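PDB 5WCK: FEZ-1 protein, which probably hydrolyses the beta-lactam ring of antibiotics as a monomeric, zinc-dependent metallo-beta-lactamase of subclass B3. Local coordinates for residues A[17-22]-A[26-31]; A[82-87]-A[121-126]. The protein carries 2 engineered substitutions. All coordinates share one frame; numbering follows the deposited sequence.

How the contacts relate
Contact 1 lies within the seven-stranded sheet of the metallo-beta-lactamase fold, whereas contact 2 joins a helix beside that sheet to the loop entering its last strand, 126-128. Contact 1 pairs 17-22 with 26-31, neighbouring strands of a hairpin near one margin of the sheet. Contact 2 ties helix 80-87 to residues 121-126, near the other margin. Their centres are 18 Å apart and their nearest atoms about 7 Å, without touching; along the chain, contact 1 closes before contact 2 opens. The hairpin approaches the metal site: the side chain of Ala26 is about 6 Å from that of the zinc ligand His215 and about 9 Å from a zinc ion. Contact 2 lies away from that site.

Contact 1: A[17-22]-A[26-31]; sequences LYYVGT and ASYLIV
Tyr19 turns a ring edge toward the face of Tyr28 in an offset edge-to-face pair, with centroids 5.7 Å apart and planes at 79°. The two rings start from facing positions of a non-hydrogen-bonded pair and diverge at the first torsion: Tyr19 holds CG anti to its backbone N (chi1 -170°), whereas CG of Tyr28 is anti to its carbonyl carbon (chi1 -57°). Tyr19 thereby runs along 26-31 so that its ring edge meets Ala26, CE1 of Tyr19 lying 3.8 Å from Ala26 CB, and its OH gives a 2.6 Å hydrogen bond to Thr22 O, on a lone pair. On the same face, Leu17 CD1 meets Ile30 CG1 at 3.8 Å.

Across the other face, Tyr18 CE1 lies 3.7 Å from Val31 CG2. Both methyls of Val20 pack against Leu29 CB from one side, each 4.0 Å away. Between these layers, Tyr18 and Leu29 exchange two backbone hydrogen bonds, and Val20 N adds a third to Ser27 O at 2.9 Å. Ser27 OG is hydrogen-bonded to Asp42 OD2 and Asn40 O, and Tyr28 OH to Gly213 O. The hairpin thus satisfies the hydroxyls of Tyr19, Ser27 and Tyr28, yet buries Ser27 N without a partner.

Contact 2: A[82-87]-A[121-126]; sequences LIKQQT and QSTVDK
Lys84 reaches from the helix to Thr123 and Asp125, and its ammonium group makes nearly all of the polar contact. From CB, which points toward 121-126, the chain leaves with CG anti to the carbonyl carbon and continues extended through chi2. The turn comes at chi3 (75°), which swings CE and NZ out of the line of the first carbons. Lys84 CD passes 4.5 Å from Ser122 CB, a loose apolar approach, and lies 3.9 Å from Thr123 O. Lys84 CE then comes within 3.3 Å of Asp125 OD2.

At the tip, Lys84 NZ donates to Thr123 O over 2.8 Å, arriving from above the carbonyl plane, 39° out of it. Thr123 OG1 is also near, but its angle to NZ is poor for a hydrogen bond. Asp125 approaches from the opposite direction, and its OD2 forms a salt bridge with Lys84 NZ at 3.4 Å. Two waters add further acceptors: one accepts from both Lys84 NZ and Thr123 N; the other accepts from NZ and donates to Asp125 OD1 at 2.6 Å. The ammonium thus has a direct carbonyl acceptor and two water acceptors, with the carboxylate linked to it both directly and through water. The nearby positive charge would probably stabilise Asp125 in its ionised form.

Asp125 OD2 also accepts a hydrogen bond from Tyr91 N, so strand 90-94 helps position the lysine's partner. Tyr91 touches the side chains of Lys84 and Ser122 as well, while Ser122 and Val124 pack on Ile101 of helix 95-103. The lysine therefore bridges helix 80-87 to the loop leading into strand 126-128, which pairs with strand 90-94 at the margin of the sheet.

Contact 1: A[17-22]-A[26-31]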
# COMPACT_ATOMS: atom_id res chain seq x y z
N LEU A 17 2.24 -14.64 -3.13
CA LEU A 17 2.39 -13.19 -3.14
C LEU A 17 3.70 -12.83 -3.85
O LEU A 17 4.78 -13.33 -3.47
CB LEU A 17 2.39 -12.66 -1.70
CG LEU A 17 2.72 -11.17 -1.54
CD1 LEU A 17 1.63 -10.30 -2.10
CD2 LEU A 17 2.94 -10.85 -0.07
N TYR A 18 3.58 -11.98 -4.87
CA TYR A 18 4.67 -11.56 -5.74
C TYR A 18 4.82 -10.04 -5.69
O TYR A 18 3.84 -9.29 -5.51
CB TYR A 18 4.40 -11.97 -7.20
CG TYR A 18 4.28 -13.45 -7.41
CD1 TYR A 18 3.13 -14.14 -7.06
CD2 TYR A 18 5.34 -14.19 -7.92
CE1 TYR A 18 3.03 -15.51 -7.23
CE2 TYR A 18 5.24 -15.56 -8.12
CZ TYR A 18 4.08 -16.22 -7.78
OH TYR A 18 3.96 -17.59 -7.93
N TYR A 19 6.06 -9.60 -5.88
CA TYR A 19 6.38 -8.20 -6.06
C TYR A 19 6.38 -7.88 -7.56
O TYR A 19 7.10 -8.54 -8.32
CB TYR A 19 7.78 -7.89 -5.49
CG TYR A 19 8.05 -6.41 -5.44
CD1 TYR A 19 7.44 -5.63 -4.47
CD2 TYR A 19 8.85 -5.76 -6.37
CE1 TYR A 19 7.63 -4.27 -4.42
CE2 TYR A 19 9.03 -4.39 -6.33
CZ TYR A 19 8.43 -3.64 -5.34
OH TYR A 19 8.56 -2.28 -5.28
N VAL A 20 5.60 -6.87 -7.96
CA VAL A 20 5.54 -6.43 -9.36
C VAL A 20 5.69 -4.91 -9.45
O VAL A 20 5.22 -4.30 -10.40
CB VAL A 20 4.25 -6.91 -10.05
CG1 VAL A 20 4.27 -8.42 -10.23
CG2 VAL A 20 2.97 -6.47 -9.33
N GLY A 21 6.34 -4.31 -8.44
CA GLY A 21 6.52 -2.88 -8.42
C GLY A 21 7.86 -2.42 -8.95
O GLY A 21 8.54 -3.12 -9.71
N THR A 22 8.21 -1.21 -8.54
CA THR A 22 9.36 -0.47 -9.00
C THR A 22 10.42 -0.45 -7.89
O THR A 22 10.32 -1.11 -6.87
CB THR A 22 8.94 0.95 -9.41
OG1 THR A 22 8.69 1.68 -8.19
CG2 THR A 22 7.74 1.00 -10.33
N ALA A 26 5.75 0.54 -4.55
CA ALA A 26 5.64 -0.93 -4.38
C ALA A 26 4.26 -1.42 -4.81
O ALA A 26 3.25 -0.85 -4.38
CB ALA A 26 5.86 -1.31 -2.94
N SER A 27 4.23 -2.46 -5.64
CA SER A 27 3.00 -3.09 -6.10
C SER A 27 3.12 -4.60 -5.91
O SER A 27 4.23 -5.17 -5.99
CB SER A 27 2.71 -2.78 -7.55
OG SER A 27 2.49 -1.40 -7.72
N TYR A 28 1.98 -5.25 -5.68
CA TYR A 28 1.95 -6.64 -5.29
C TYR A 28 0.91 -7.38 -6.13
O TYR A 28 -0.15 -6.84 -6.44
CB TYR A 28 1.62 -6.76 -3.79
CG TYR A 28 2.59 -6.01 -2.92
CD1 TYR A 28 3.77 -6.61 -2.52
CD2 TYR A 28 2.39 -4.68 -2.59
CE1 TYR A 28 4.71 -5.90 -1.78
CE2 TYR A 28 3.31 -3.97 -1.84
CZ TYR A 28 4.48 -4.58 -1.42
OH TYR A 28 5.44 -3.95 -0.67
N LEU A 29 1.24 -8.62 -6.49
CA LEU A 29 0.35 -9.49 -7.24
C LEU A 29 0.08 -10.74 -6.41
O LEU A 29 1.01 -11.39 -5.94
CB LEU A 29 0.99 -9.89 -8.58
CG LEU A 29 0.05 -10.62 -9.54
CD1 LEU A 29 -0.93 -9.65 -10.20
CD2 LEU A 29 0.82 -11.39 -10.60
N ILE A 30 -1.20 -11.04 -6.20
CA ILE A 30 -1.60 -12.25 -5.48
C ILE A 30 -2.25 -13.15 -6.54
O ILE A 30 -3.23 -12.76 -7.16
CB ILE A 30 -2.54 -11.95 -4.29
CG1 ILE A 30 -1.87 -11.10 -3.21
CG2 ILE A 30 -3.03 -13.24 -3.68
CD1 ILE A 30 -1.84 -9.63 -3.45
N VAL A 31 -1.69 -14.35 -6.71
CA VAL A 31 -2.05 -15.24 -7.81
C VAL A 31 -2.89 -16.39 -7.25
O VAL A 31 -2.44 -17.10 -6.34
CB VAL A 31 -0.80 -15.77 -8.53
CG1 VAL A 31 -1.16 -16.81 -9.58
CG2 VAL A 31 -0.02 -14.63 -9.16

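Contact 2: A[82-87]-A[121-126]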
# COMPACT_ATOMS: atom_id res chain seq x y z
N LEU A 82 -6.36 3.48 -15.92
CA LEU A 82 -5.73 2.73 -17.01
C LEU A 82 -5.85 1.22 -16.77
O LEU A 82 -6.16 0.46 -17.68
CB LEU A 82 -4.25 3.10 -17.12
CG LEU A 82 -3.95 4.49 -17.67
CD1 LEU A 82 -2.50 4.85 -17.39
CD2 LEU A 82 -4.25 4.54 -19.17
N ILE A 83 -5.59 0.78 -15.54
CA ILE A 83 -5.66 -0.65 -15.24
C ILE A 83 -7.10 -1.15 -15.45
O ILE A 83 -7.29 -2.22 -16.01
CB ILE A 83 -5.11 -0.96 -13.84
CG1 ILE A 83 -3.60 -0.70 -13.85
CG2 ILE A 83 -5.45 -2.40 -13.44
CD1 ILE A 83 -2.87 -1.00 -12.58
N LYS A 84 -8.08 -0.37 -15.02
CA LYS A 84 -9.50 -0.74 -15.18
C LYS A 84 -9.82 -0.82 -16.68
O LYS A 84 -10.50 -1.76 -17.12
CB LYS A 84 -10.43 0.26 -14.49
CG LYS A 84 -10.36 0.29 -12.97
CD LYS A 84 -11.45 1.11 -12.36
CE LYS A 84 -12.81 0.44 -12.40
NZ LYS A 84 -13.92 1.37 -12.10
N GLN A 85 -9.34 0.15 -17.46
CA GLN A 85 -9.63 0.18 -18.93
C GLN A 85 -9.04 -1.06 -19.60
O GLN A 85 -9.67 -1.63 -20.51
CB GLN A 85 -9.05 1.44 -19.58
CG GLN A 85 -9.85 2.70 -19.27
CD GLN A 85 -9.22 3.99 -19.73
OE1 GLN A 85 -8.01 4.10 -19.92
NE2 GLN A 85 -10.04 5.02 -19.85
N GLN A 86 -7.83 -1.46 -19.20
CA GLN A 86 -7.03 -2.47 -19.89
C GLN A 86 -7.37 -3.88 -19.42
O GLN A 86 -7.13 -4.82 -20.17
CB GLN A 86 -5.54 -2.18 -19.74
CG GLN A 86 -5.11 -0.92 -20.48
CD GLN A 86 -3.67 -0.53 -20.25
OE1 GLN A 86 -2.79 -1.37 -20.08
NE2 GLN A 86 -3.41 0.77 -20.20
N THR A 87 -7.94 -4.03 -18.21
CA THR A 87 -8.15 -5.38 -17.61
C THR A 87 -9.59 -5.64 -17.16
O THR A 87 -9.93 -6.79 -16.90
CB THR A 87 -7.27 -5.61 -16.38
OG1 THR A 87 -7.72 -4.77 -15.31
CG2 THR A 87 -5.80 -5.40 -16.67
N GLN A 121 -9.80 10.49 -12.58
CA GLN A 121 -10.98 10.03 -11.87
C GLN A 121 -11.34 8.59 -12.31
O GLN A 121 -11.11 8.18 -13.45
CB GLN A 121 -12.15 10.98 -12.11
CG GLN A 121 -11.89 12.39 -11.59
CD GLN A 121 -13.08 13.31 -11.77
OE1 GLN A 121 -14.18 12.88 -12.09
NE2 GLN A 121 -12.86 14.59 -11.51
N SER A 122 -11.84 7.81 -11.35
CA SER A 122 -12.29 6.46 -11.61
C SER A 122 -13.49 6.20 -10.71
O SER A 122 -13.79 6.98 -9.80
CB SER A 122 -11.17 5.48 -11.42
OG SER A 122 -10.79 5.52 -10.07
N THR A 123 -14.21 5.10 -10.99
CA THR A 123 -15.26 4.67 -10.10
C THR A 123 -14.75 3.50 -9.27
O THR A 123 -13.89 2.73 -9.71
CB THR A 123 -16.51 4.31 -10.91
OG1 THR A 123 -16.14 3.29 -11.83
CG2 THR A 123 -17.07 5.49 -11.67
N VAL A 124 -15.32 3.39 -8.08
CA VAL A 124 -15.03 2.31 -7.16
C VAL A 124 -16.15 1.26 -7.28
O VAL A 124 -17.32 1.55 -7.08
CB VAL A 124 -14.86 2.87 -5.74
CG1 VAL A 124 -14.82 1.77 -4.68
CG2 VAL A 124 -13.63 3.77 -5.66
N ASP A 125 -15.74 0.02 -7.53
CA ASP A 125 -16.69 -1.10 -7.71
C ASP A 125 -17.17 -1.67 -6.37
O ASP A 125 -18.31 -2.16 -6.28
CB ASP A 125 -16.04 -2.15 -8.60
CG ASP A 125 -15.77 -1.60 -9.98
OD1 ASP A 125 -16.75 -1.21 -10.64
OD2 ASP A 125 -14.59 -1.51 -10.36
N LYS A 126 -16.34 -1.65 -5.32
CA LYS A 126 -16.76 -2.08 -4.02
C LYS A 126 -16.10 -1.21 -2.96
O LYS A 126 -14.89 -1.10 -2.90
CB LYS A 126 -16.44 -3.54 -3.73
CG LYS A 126 -17.10 -4.07 -2.47
CD LYS A 126 -16.93 -5.56 -2.22
CE LYS A 126 -17.66 -5.99 -0.96
NZ LYS A 126 -17.49 -7.43 -0.63
O HOH W 1 -13.65 3.89 -13.61
O HOH W 2 -16.36 0.20 -12.80